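Local coordinates for protein tRNA threonylcarbamoyladenosine dehydratase (Escherichia coli, PDB 4D79) that catalyses the ATP-dependent dehydration of threonylcarbamoyladenosine at position 37 to its cyclic form in tRNAs that read codons beginning with adenine, at residues Pro148-Gly153 against Val253-Lys258; Thr162-Thr167 against Thr242-Thr247; Thr167-Thr172 against Pro176-Leu181; Asp202-Thr207 against Gly249-Ser254. One frame throughout, in Å; residues are numbered along the deposited sequence. Where two conformers were deposited one is given.

In the fold
Three of the four contacts lie along helix 242-266, the last helix of the chain, where it packs on one face of the Rossmann-type sheet. Taken from the start of the helix, interaction 2 meets strand 164-168, interaction 4 strand 202-206 and interaction 1 strand 149-152; in the sheet, strand 202-206 runs between the other two. The centre of interaction 4 is about 6 Å from the centres of both interactions 1 and 2, which are themselves about 12 Å apart. Interaction 3, 12 to 15 Å from these three centres, joins the turn that follows strand 164-168 to helix 176-189. Interactions 1, 2 and 4 also adjoin the second subunit, so this helix links sheet core and dimer interface.

Interaction 1: residues Pro148-Gly153 against Val253-Lys258; sequences PLVTTG and VSHALK
Val150 lays its CG2 methyl obliquely against the imidazole ring of His255, the nearest approach being 4.2 Å between Val150 CG2 and His255 CD2. Its other methyl meets the alanine that follows, Val150 CG1 lying 4.4 Å from Ala256 CB. With chi1 at 55°, CG1 sits between the backbone N and the carbonyl carbon while CG2 lies anti to N, and the two methyls are thereby shared out between the alanine and the histidine. Both distances describe ordinary, rather loose van der Waals contact, and no hydrogen bond crosses between strand 149-152 and helix 242-266 here.

This is the helix-on-sheet layer of a Rossmann-type α/β fold. On the strand side, Val204 of the neighbouring strand packs beside Val150; on the helix side, Ala256 also rests on Tyr124, and Met243 of the second subunit packs on Val253, Ser254 and Leu257. A membrane-spanning segment has been predicted to cover most of residues 253-258, yet in this structure the helix is packed against the sheet and the partner subunit.

The ring of His255 has a polar end as well: His255 NE2 is hydrogen-bonded to Asp202 OD2. That bond probably fixes the turn of the imidazole, leaving its carbon CD2 for the valine methyl, so NE2 of a buried ring has its partner while carbon CD2 joins an otherwise apolar seam.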
loop_
_atom_site.group_PDB
_atom_site.type_symbol
_atom_site.label_atom_id
_atom_site.label_comp_id
_atom_site.label_asym_id
_atom_site.label_seq_id
_atom_site.Cartn_x
_atom_site.Cartn_y
_atom_site.Cartn_z
ATOM N N PRO B 148 0.357 -21.312 10.452
ATOM C CA PRO B 148 0.443 -20.580 9.174
ATOM C C PRO B 148 1.176 -19.264 9.350
ATOM O O PRO B 148 0.870 -18.465 10.235
ATOM C CB PRO B 148 -1.023 -20.363 8.766
ATOM C CG PRO B 148 -1.773 -21.450 9.497
ATOM C CD PRO B 148 -1.043 -21.628 10.810
ATOM N N LEU B 149 2.164 -19.065 8.515
ATOM C CA LEU B 149 3.066 -17.940 8.638
ATOM C C LEU B 149 3.408 -17.417 7.263
ATOM O O LEU B 149 3.643 -18.194 6.336
ATOM C CB LEU B 149 4.365 -18.344 9.327
ATOM C CG LEU B 149 5.559 -17.388 9.304
ATOM C CD1 LEU B 149 5.389 -16.350 10.333
ATOM C CD2 LEU B 149 6.838 -18.170 9.492
ATOM N N VAL B 150 3.515 -16.109 7.159
ATOM C CA VAL B 150 4.157 -15.487 6.009
ATOM C C VAL B 150 5.176 -14.499 6.546
ATOM O O VAL B 150 4.886 -13.721 7.460
ATOM C CB VAL B 150 3.154 -14.835 5.033
ATOM C CG1 VAL B 150 2.226 -13.823 5.702
ATOM C CG2 VAL B 150 3.923 -14.205 3.846
ATOM N N THR B 151 6.396 -14.582 6.037
ATOM C CA THR B 151 7.447 -13.685 6.467
ATOM C C THR B 151 7.754 -12.720 5.329
ATOM O O THR B 151 7.303 -12.886 4.195
ATOM C CB THR B 151 8.713 -14.449 6.909
ATOM O OG1 THR B 151 9.671 -13.536 7.491
ATOM C CG2 THR B 151 9.371 -15.154 5.736
ATOM N N THR B 152 8.490 -11.681 5.669
ATOM C CA THR B 152 8.824 -10.625 4.738
ATOM C C THR B 152 10.323 -10.423 4.800
ATOM O O THR B 152 10.906 -10.406 5.886
ATOM C CB THR B 152 8.054 -9.323 5.054
ATOM O OG1 THR B 152 8.238 -8.966 6.428
ATOM C CG2 THR B 152 6.540 -9.489 4.811
ATOM N N GLY B 153 10.957 -10.314 3.641
ATOM C CA GLY B 153 12.356 -9.962 3.600
ATOM C C GLY B 153 12.526 -8.468 3.814
ATOM O O GLY B 153 11.623 -7.762 4.267
ATOM N N VAL B 253 -0.535 -9.912 3.341
ATOM C CA VAL B 253 -1.938 -10.129 3.750
ATOM C C VAL B 253 -2.712 -10.874 2.674
ATOM O O VAL B 253 -3.382 -11.878 2.956
ATOM C CB VAL B 253 -2.593 -8.791 4.118
ATOM C CG1 VAL B 253 -4.063 -8.880 4.306
ATOM C CG2 VAL B 253 -1.951 -8.270 5.401
ATOM N N SER B 254 -2.575 -10.449 1.419
ATOM C CA SER B 254 -3.285 -11.106 0.329
ATOM C C SER B 254 -2.890 -12.571 0.219
ATOM O O SER B 254 -3.745 -13.431 -0.042
ATOM C CB SER B 254 -3.016 -10.412 -0.994
ATOM O OG SER B 254 -3.726 -9.176 -1.109
ATOM N N HIS B 255 -1.603 -12.866 0.410
ATOM C CA HIS B 255 -1.147 -14.250 0.390
ATOM C C HIS B 255 -1.793 -15.044 1.525
ATOM O O HIS B 255 -2.303 -16.155 1.316
ATOM C CB HIS B 255 0.376 -14.283 0.501
ATOM C CG HIS B 255 0.956 -15.664 0.459
ATOM N ND1 HIS B 255 1.161 -16.356 -0.716
ATOM C CD2 HIS B 255 1.339 -16.497 1.455
ATOM C CE1 HIS B 255 1.694 -17.532 -0.447
ATOM N NE2 HIS B 255 1.797 -17.652 0.863
ATOM N N ALA B 256 -1.791 -14.485 2.741
ATOM C CA ALA B 256 -2.370 -15.177 3.893
ATOM C C ALA B 256 -3.858 -15.432 3.684
ATOM O O ALA B 256 -4.361 -16.538 3.936
ATOM C CB ALA B 256 -2.138 -14.349 5.166
ATOM N N LEU B 257 -4.587 -14.420 3.213
ATOM C CA LEU B 257 -6.030 -14.583 3.000
ATOM C C LEU B 257 -6.322 -15.624 1.939
ATOM O O LEU B 257 -7.258 -16.423 2.091
ATOM C CB LEU B 257 -6.689 -13.273 2.630
ATOM C CG LEU B 257 -6.645 -12.155 3.666
ATOM C CD1 LEU B 257 -7.445 -10.957 3.222
ATOM C CD2 LEU B 257 -7.142 -12.617 5.006
ATOM N N LYS B 258 -5.514 -15.654 0.879
ATOM C CA LYS B 258 -5.682 -16.687 -0.133
ATOM C C LYS B 258 -5.451 -18.082 0.433
ATOM O O LYS B 258 -6.181 -19.032 0.113
ATOM C CB LYS B 258 -4.751 -16.415 -1.284
ATOM C CG LYS B 258 -4.714 -17.501 -2.313
ATOM C CD LYS B 258 -3.763 -17.100 -3.422
ATOM C CE LYS B 258 -2.325 -17.145 -2.926
ATOM N NZ LYS B 258 -1.356 -17.077 -4.052
#

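Interaction 2: residues Thr162-Thr167 against Thr242-Thr247; sequences TQIQVT and TMVTAT. With NA (sodium ion), chain J.
Apolar contact between Ile164 and Thr247 carries most of this junction. Ile164 CD1 comes within 3.5 Å of Thr247 CG2, the two side chains crossing at a slant, and the same methyl lies 4.3 Å from Val244 CG1 one helical turn back. An extended chi2 of 168° sends CD1 away from strand 164-168 to the helix, where it fits between these two residues. Val204 of the adjacent strand and Val251 further along the helix also touch Ile164.

No hydrogen bond crosses the contact; within the helix, Thr247 OG1 donates to Met243 O over 2.7 Å, tilted 21° from the carbonyl plane. With chi1 at -61° the hydroxyl turns back to this carbonyl and the methyl is left for the isoleucine. Replacing Thr247 by an alanine would probably open a gap beside Ile164 CD1 and leave Met243 O without its hydroxyl partner.

Metal coordination belongs to segment 162-167. The sodium ion is held by Thr162 O at 2.3 Å, by four waters and by Thr162 O of the second subunit, which places it in the dimer interface. Two of the waters each donate to Ile164 O, at 2.7 and 2.8 Å. The isoleucine therefore serves two environments: its side chain is buried against helix 242-266, while its carbonyl orients water in the hydration shell of an ion shared by both subunits.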
loop_
_atom_site.group_PDB
_atom_site.type_symbol
_atom_site.label_atom_id
_atom_site.label_comp_id
_atom_site.label_asym_id
_atom_site.label_seq_id
_atom_site.Cartn_x
_atom_site.Cartn_y
_atom_site.Cartn_z
ATOM N N THR B 162 6.211 -3.153 -8.272
ATOM C CA THR B 162 5.712 -4.203 -9.154
ATOM C C THR B 162 6.601 -5.434 -9.195
ATOM O O THR B 162 6.235 -6.408 -9.854
ATOM C CB THR B 162 5.556 -3.689 -10.599
ATOM O OG1 THR B 162 6.861 -3.416 -11.152
ATOM C CG2 THR B 162 4.735 -2.457 -10.638
ATOM N N GLN B 163 7.746 -5.430 -8.528
ATOM C CA GLN B 163 8.619 -6.605 -8.499
ATOM C C GLN B 163 8.477 -7.433 -7.222
ATOM O O GLN B 163 9.163 -8.451 -7.081
ATOM C CB GLN B 163 10.071 -6.175 -8.699
ATOM C CG GLN B 163 10.378 -5.709 -10.114
ATOM C CD GLN B 163 11.844 -5.505 -10.373
ATOM O OE1 GLN B 163 12.656 -6.441 -10.307
ATOM N NE2 GLN B 163 12.207 -4.261 -10.659
ATOM N N ILE B 164 7.542 -7.078 -6.341
ATOM C CA ILE B 164 7.306 -7.822 -5.103
ATOM C C ILE B 164 6.541 -9.099 -5.418
ATOM O O ILE B 164 5.599 -9.096 -6.202
ATOM C CB ILE B 164 6.545 -6.929 -4.101
ATOM C CG1 ILE B 164 7.347 -5.663 -3.831
ATOM C CG2 ILE B 164 6.152 -7.683 -2.833
ATOM C CD1 ILE B 164 6.597 -4.565 -3.091
ATOM N N GLN B 165 6.939 -10.193 -4.793
ATOM C CA GLN B 165 6.309 -11.481 -5.022
ATOM C C GLN B 165 6.555 -12.356 -3.794
ATOM O O GLN B 165 7.227 -11.958 -2.838
ATOM C CB GLN B 165 6.803 -12.120 -6.321
ATOM C CG GLN B 165 8.263 -12.023 -6.529
ATOM C CD GLN B 165 8.676 -12.378 -7.941
ATOM O OE1 GLN B 165 8.634 -13.534 -8.334
ATOM N NE2 GLN B 165 9.030 -11.365 -8.727
ATOM N N VAL B 166 5.990 -13.559 -3.826
ATOM C CA VAL B 166 6.049 -14.511 -2.721
ATOM C C VAL B 166 6.726 -15.778 -3.218
ATOM O O VAL B 166 6.326 -16.334 -4.247
ATOM C CB VAL B 166 4.645 -14.843 -2.167
ATOM C CG1 VAL B 166 4.767 -15.698 -0.904
ATOM C CG2 VAL B 166 3.860 -13.586 -1.870
ATOM N N THR B 167 7.717 -16.259 -2.467
ATOM C CA THR B 167 8.369 -17.510 -2.802
ATOM C C THR B 167 8.871 -18.167 -1.508
ATOM O O THR B 167 8.770 -17.616 -0.405
ATOM C CB THR B 167 9.511 -17.259 -3.812
ATOM O OG1 THR B 167 9.898 -18.483 -4.448
ATOM C CG2 THR B 167 10.714 -16.656 -3.149
ATOM N N THR B 242 7.282 4.290 1.336
ATOM C CA THR B 242 5.943 3.761 1.600
ATOM C C THR B 242 5.466 2.854 0.477
ATOM O O THR B 242 4.902 1.780 0.728
ATOM C CB THR B 242 4.949 4.917 1.789
ATOM O OG1 THR B 242 5.217 5.533 3.055
ATOM C CG2 THR B 242 3.491 4.390 1.769
ATOM N N MET B 243 5.659 3.289 -0.777
ATOM C CA MET B 243 5.079 2.568 -1.902
ATOM C C MET B 243 5.556 1.128 -1.950
ATOM O O MET B 243 4.820 0.256 -2.425
ATOM C CB MET B 243 5.420 3.274 -3.227
ATOM C CG MET B 243 4.824 4.664 -3.362
ATOM S SD MET B 243 5.749 5.948 -2.496
ATOM C CE MET B 243 7.218 6.016 -3.533
ATOM N N VAL B 244 6.782 0.867 -1.488
ATOM C CA VAL B 244 7.337 -0.482 -1.454
ATOM C C VAL B 244 7.046 -1.164 -0.123
ATOM O O VAL B 244 6.550 -2.291 -0.105
ATOM C CB VAL B 244 8.852 -0.447 -1.776
ATOM C CG1 VAL B 244 9.515 -1.799 -1.552
ATOM C CG2 VAL B 244 9.067 -0.014 -3.226
ATOM N N THR B 245 7.339 -0.518 1.019
ATOM C CA THR B 245 7.221 -1.230 2.287
ATOM C C THR B 245 5.767 -1.582 2.564
ATOM O O THR B 245 5.479 -2.701 2.995
ATOM C CB THR B 245 7.855 -0.435 3.450
ATOM O OG1 THR B 245 7.104 0.746 3.712
ATOM C CG2 THR B 245 9.323 -0.043 3.146
ATOM N N ALA B 246 4.831 -0.682 2.218
ATOM C CA ALA B 246 3.413 -0.994 2.385
ATOM C C ALA B 246 3.000 -2.123 1.457
ATOM O O ALA B 246 2.173 -2.972 1.831
ATOM C CB ALA B 246 2.540 0.228 2.111
ATOM N N THR B 247 3.527 -2.132 0.231
ATOM C CA THR B 247 3.134 -3.200 -0.670
ATOM C C THR B 247 3.657 -4.555 -0.193
ATOM O O THR B 247 2.988 -5.560 -0.438
ATOM C CB THR B 247 3.575 -2.874 -2.096
ATOM O OG1 THR B 247 2.927 -1.671 -2.502
ATOM C CG2 THR B 247 3.138 -3.952 -3.073
HETATM NA NA NA J . 4.176 -7.454 -9.684
HETATM O O HOH W 1 4.297 -7.001 -7.221
HETATM O O HOH W 2 5.400 -9.348 -8.971
HETATM O O HOH W 3 2.589 -5.548 -9.058
HETATM O O HOH W 4 3.552 -6.783 -12.017
#

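Interaction 3: residues Thr167-Thr172 against Pro176-Leu181; sequences TDLAKT and PLAAKL
Leu169 meets helix 176-189 with both of its methyls. Leu169 CD1 lies 3.9 Å from Ala178 CB, and Leu169 CD2 is 4.0 Å from Leu181 CD2, the two leucine side chains crossing at about a right angle. Ala178 is also met by Thr172, whose hydroxyl comes close: Thr172 OG1 stands 3.3 Å from Ala178 CB. The small alanine probably lets the turn after strand 164-168 approach the helix at this point.

Around this first shell, Arg182 ties the turn to the helix through its NH1, which is hydrogen-bonded to both Thr172 OG1 and Leu169 O. A chi1 of 68° places Thr172 OG1 between the backbone N and the carbonyl carbon, and leaves CG2 to pack on Cys203 SG of the neighbouring strand. Leu181 continues into Ala136 and Ile139 of helix 132-144, so the patch belongs to the helical layer on the sheet face away from helix 242-266.

Farther out, Asp168 shapes the turn. Its OD2 accepts from Ala170 N at 2.9 Å, closing an Asx turn in which the donor sits 37° out of the carboxylate plane; Lys171 N bonds to Asp168 O at 2.8 Å. The carboxylate is also bound by the backbone N of Leu199 and of Val201. Polar bonds thus set the backbone on one side, and an apolar patch with one arginine clasp fastens it to the helix on the other.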
loop_
_atom_site.group_PDB
_atom_site.type_symbol
_atom_site.label_atom_id
_atom_site.label_comp_id
_atom_site.label_asym_id
_atom_site.label_seq_id
_atom_site.Cartn_x
_atom_site.Cartn_y
_atom_site.Cartn_z
ATOM N N THR B 167 7.717 -16.259 -2.467
ATOM C CA THR B 167 8.369 -17.510 -2.802
ATOM C C THR B 167 8.871 -18.167 -1.508
ATOM O O THR B 167 8.770 -17.616 -0.405
ATOM C CB THR B 167 9.511 -17.259 -3.812
ATOM O OG1 THR B 167 9.898 -18.483 -4.448
ATOM C CG2 THR B 167 10.714 -16.656 -3.149
ATOM N N ASP B 168 9.423 -19.357 -1.652
ATOM C CA ASP B 168 10.001 -20.024 -0.501
ATOM C C ASP B 168 11.232 -19.258 -0.043
ATOM O O ASP B 168 12.028 -18.786 -0.865
ATOM C CB ASP B 168 10.390 -21.447 -0.836
ATOM C CG ASP B 168 10.842 -22.219 0.388
ATOM O OD1 ASP B 168 9.959 -22.778 1.084
ATOM O OD2 ASP B 168 12.065 -22.256 0.678
ATOM N N LEU B 169 11.383 -19.154 1.279
ATOM C CA LEU B 169 12.474 -18.378 1.873
ATOM C C LEU B 169 13.825 -18.791 1.323
ATOM O O LEU B 169 14.724 -17.950 1.208
ATOM C CB LEU B 169 12.437 -18.505 3.404
ATOM C CG LEU B 169 13.582 -17.835 4.193
ATOM C CD1 LEU B 169 13.638 -16.320 3.917
ATOM C CD2 LEU B 169 13.432 -18.137 5.723
ATOM N N ALA B 170 13.982 -20.063 0.945
ATOM C CA ALA B 170 15.244 -20.530 0.380
ATOM C C ALA B 170 15.598 -19.881 -0.949
ATOM O O ALA B 170 16.777 -19.932 -1.343
ATOM C CB ALA B 170 15.220 -22.035 0.153
ATOM N N LYS B 171 14.608 -19.365 -1.675
ATOM C CA LYS B 171 14.766 -18.939 -3.064
ATOM C C LYS B 171 14.704 -17.427 -3.240
ATOM O O LYS B 171 14.678 -16.940 -4.370
ATOM C CB LYS B 171 13.739 -19.637 -3.958
ATOM C CG LYS B 171 13.843 -21.163 -3.867
ATOM C CD LYS B 171 13.087 -21.914 -4.970
ATOM C CE LYS B 171 11.574 -21.873 -4.861
ATOM N NZ LYS B 171 10.956 -22.676 -5.971
ATOM N N THR B 172 14.721 -16.663 -2.164
ATOM C CA THR B 172 14.760 -15.225 -2.310
ATOM C C THR B 172 16.113 -14.764 -2.879
ATOM O O THR B 172 17.156 -15.402 -2.689
ATOM C CB THR B 172 14.495 -14.556 -0.963
ATOM O OG1 THR B 172 15.585 -14.803 -0.083
ATOM C CG2 THR B 172 13.199 -15.073 -0.349
ATOM N N PRO B 176 19.365 -9.118 1.614
ATOM C CA PRO B 176 20.354 -9.514 2.623
ATOM C C PRO B 176 19.724 -9.915 3.932
ATOM O O PRO B 176 20.282 -10.770 4.620
ATOM C CB PRO B 176 21.235 -8.265 2.769
ATOM C CG PRO B 176 20.995 -7.485 1.505
ATOM C CD PRO B 176 19.618 -7.765 1.086
ATOM N N LEU B 177 18.573 -9.345 4.298
ATOM C CA LEU B 177 17.897 -9.786 5.514
ATOM C C LEU B 177 17.478 -11.241 5.388
ATOM O O LEU B 177 17.713 -12.051 6.284
ATOM C CB LEU B 177 16.688 -8.901 5.808
ATOM C CG LEU B 177 15.884 -9.380 7.030
ATOM C CD1 LEU B 177 16.731 -9.288 8.280
ATOM C CD2 LEU B 177 14.595 -8.585 7.185
ATOM N N ALA B 178 16.872 -11.605 4.263
ATOM C CA ALA B 178 16.496 -13.001 4.085
ATOM C C ALA B 178 17.723 -13.903 4.116
ATOM O O ALA B 178 17.662 -15.011 4.647
ATOM C CB ALA B 178 15.728 -13.177 2.773
ATOM N N ALA B 179 18.844 -13.447 3.544
ATOM C CA ALA B 179 20.073 -14.246 3.545
ATOM C C ALA B 179 20.585 -14.492 4.960
ATOM O O ALA B 179 20.890 -15.625 5.328
ATOM C CB ALA B 179 21.156 -13.560 2.710
ATOM N N LYS B 180 20.668 -13.440 5.777
ATOM C CA LYS B 180 21.109 -13.610 7.159
ATOM C C LYS B 180 20.170 -14.524 7.931
ATOM O O LYS B 180 20.619 -15.350 8.749
ATOM C CB LYS B 180 21.201 -12.242 7.839
ATOM C CG LYS B 180 22.343 -11.387 7.340
ATOM C CD LYS B 180 22.432 -10.047 8.075
ATOM C CE LYS B 180 21.418 -9.047 7.527
ATOM N NZ LYS B 180 21.609 -7.666 8.061
ATOM N N LEU B 181 18.864 -14.390 7.664
ATOM C CA LEU B 181 17.835 -15.183 8.327
ATOM C C LEU B 181 18.005 -16.657 8.026
ATOM O O LEU B 181 17.933 -17.493 8.931
ATOM C CB LEU B 181 16.454 -14.708 7.886
ATOM C CG LEU B 181 15.223 -15.413 8.392
ATOM C CD1 LEU B 181 15.159 -15.364 9.923
ATOM C CD2 LEU B 181 14.003 -14.745 7.726
#

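Interaction 4: residues Asp202-Thr207 against Gly249-Ser254; sequences DCVFST and GFVAVS. With K (potassium ion), chain I.
No flat group separates Val204 from Val251 and Ala252: the rings near this contact turn to other neighbours, Phe205 to Gln165 and Thr167 of strand 164-168, and Phe250 to Trp44 and Ala48 of helix 42-51 and to Ala246 of the second subunit. What remains is a purely aliphatic junction in the Rossmann-type α/β fold of the ThiF family, strand 202-206 resting on helix 242-266.

Val204 divides its methyls between two helix residues. Val204 CG2 settles on the backbone of the alanine, 3.8 Å from Ala252 CA, and is at 3.9 Å from Ala252 CB. With CG1 anti to the backbone N (chi1 -178°), the other branch reaches the valine, and Val204 CG1 lies 4.0 Å from Val251 CG1. The small alanine is consistent with the close approach here, Val204 CA lying 6.4 Å from Ala252 CA. Val204 also packs on Thr152 of strand 149-152.

Two residues on, the same strand reaches the potassium site, which Gln158, Gln174 and Glu208 complete. There Ser206 O binds the potassium ion at 2.4 Å, and Ser206 N donates to a potassium-bound water whose oxygen is 3.0 Å away.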
loop_
_atom_site.group_PDB
_atom_site.type_symbol
_atom_site.label_atom_id
_atom_site.label_comp_id
_atom_site.label_asym_id
_atom_site.label_seq_id
_atom_site.Cartn_x
_atom_site.Cartn_y
_atom_site.Cartn_z
ATOM N N ASP B 202 7.063 -19.328 3.589
ATOM C CA ASP B 202 6.647 -18.418 2.521
ATOM C C ASP B 202 7.194 -17.037 2.830
ATOM O O ASP B 202 7.017 -16.538 3.943
ATOM C CB ASP B 202 5.126 -18.289 2.360
ATOM C CG ASP B 202 4.439 -19.570 1.937
ATOM O OD1 ASP B 202 5.116 -20.488 1.432
ATOM O OD2 ASP B 202 3.179 -19.654 2.088
ATOM N N CYS B 203 7.812 -16.397 1.836
ATOM C CA CYS B 203 8.530 -15.149 2.063
ATOM C C CYS B 203 8.193 -14.113 0.986
ATOM O O CYS B 203 8.332 -14.385 -0.209
ATOM C CB CYS B 203 10.031 -15.384 2.081
ATOM S SG CYS B 203 10.937 -13.894 2.593
ATOM N N VAL B 204 7.785 -12.920 1.418
ATOM C CA VAL B 204 7.600 -11.800 0.505
ATOM C C VAL B 204 8.960 -11.137 0.268
ATOM O O VAL B 204 9.671 -10.789 1.215
ATOM C CB VAL B 204 6.608 -10.780 1.077
ATOM C CG1 VAL B 204 6.391 -9.621 0.051
ATOM C CG2 VAL B 204 5.267 -11.442 1.470
ATOM N N PHE B 205 9.325 -10.973 -0.991
ATOM C CA PHE B 205 10.587 -10.352 -1.371
ATOM C C PHE B 205 10.375 -9.648 -2.702
ATOM O O PHE B 205 9.286 -9.680 -3.266
ATOM C CB PHE B 205 11.710 -11.399 -1.484
ATOM C CG PHE B 205 11.673 -12.138 -2.774
ATOM C CD1 PHE B 205 10.649 -13.020 -3.041
ATOM C CD2 PHE B 205 12.639 -11.938 -3.739
ATOM C CE1 PHE B 205 10.565 -13.682 -4.273
ATOM C CE2 PHE B 205 12.561 -12.606 -4.964
ATOM C CZ PHE B 205 11.529 -13.465 -5.229
ATOM N N SER B 206 11.423 -8.987 -3.192
ATOM C CA SER B 206 11.388 -8.343 -4.492
ATOM C C SER B 206 12.584 -8.741 -5.343
ATOM O O SER B 206 13.695 -8.886 -4.835
ATOM C CB SER B 206 11.303 -6.849 -4.320
ATOM O OG SER B 206 11.476 -6.227 -5.574
ATOM N N THR B 207 12.349 -8.941 -6.641
ATOM C CA THR B 207 13.433 -9.248 -7.566
ATOM C C THR B 207 14.287 -8.037 -7.881
ATOM O O THR B 207 15.308 -8.197 -8.540
ATOM C CB THR B 207 12.913 -9.803 -8.889
ATOM O OG1 THR B 207 11.890 -8.949 -9.409
ATOM C CG2 THR B 207 12.343 -11.216 -8.678
ATOM N N GLY B 249 3.670 -5.424 2.921
ATOM C CA GLY B 249 2.654 -5.802 3.876
ATOM C C GLY B 249 1.356 -6.204 3.212
ATOM O O GLY B 249 0.689 -7.141 3.670
ATOM N N PHE B 250 0.967 -5.497 2.129
ATOM C CA PHE B 250 -0.268 -5.830 1.429
ATOM C C PHE B 250 -0.161 -7.170 0.714
ATOM O O PHE B 250 -1.120 -7.965 0.727
ATOM C CB PHE B 250 -0.663 -4.736 0.425
ATOM C CG PHE B 250 -1.034 -3.439 1.048
ATOM C CD1 PHE B 250 -1.372 -3.352 2.385
ATOM C CD2 PHE B 250 -1.061 -2.278 0.278
ATOM C CE1 PHE B 250 -1.707 -2.159 2.948
ATOM C CE2 PHE B 250 -1.411 -1.067 0.853
ATOM C CZ PHE B 250 -1.742 -1.002 2.148
ATOM N N VAL B 251 0.999 -7.456 0.112
ATOM C CA VAL B 251 1.178 -8.751 -0.534
ATOM C C VAL B 251 1.171 -9.870 0.509
ATOM O O VAL B 251 0.596 -10.948 0.289
ATOM C CB VAL B 251 2.460 -8.757 -1.373
ATOM C CG1 VAL B 251 2.850 -10.181 -1.767
ATOM C CG2 VAL B 251 2.303 -7.876 -2.603
ATOM N N ALA B 252 1.798 -9.637 1.661
ATOM C CA ALA B 252 1.741 -10.633 2.735
ATOM C C ALA B 252 0.295 -10.941 3.158
ATOM O O ALA B 252 -0.064 -12.106 3.339
ATOM C CB ALA B 252 2.562 -10.158 3.929
ATOM N N VAL B 253 -0.535 -9.912 3.341
ATOM C CA VAL B 253 -1.938 -10.129 3.750
ATOM C C VAL B 253 -2.712 -10.874 2.674
ATOM O O VAL B 253 -3.382 -11.878 2.956
ATOM C CB VAL B 253 -2.593 -8.791 4.118
ATOM C CG1 VAL B 253 -4.063 -8.880 4.306
ATOM C CG2 VAL B 253 -1.951 -8.270 5.401
ATOM N N SER B 254 -2.575 -10.449 1.419
ATOM C CA SER B 254 -3.285 -11.106 0.329
ATOM C C SER B 254 -2.890 -12.571 0.219
ATOM O O SER B 254 -3.745 -13.431 -0.042
ATOM C CB SER B 254 -3.016 -10.412 -0.994
ATOM O OG SER B 254 -3.726 -9.176 -1.109
HETATM K K K I . 15.241 -7.377 -3.733
HETATM O O HOH W 5 13.656 -8.223 -1.337
#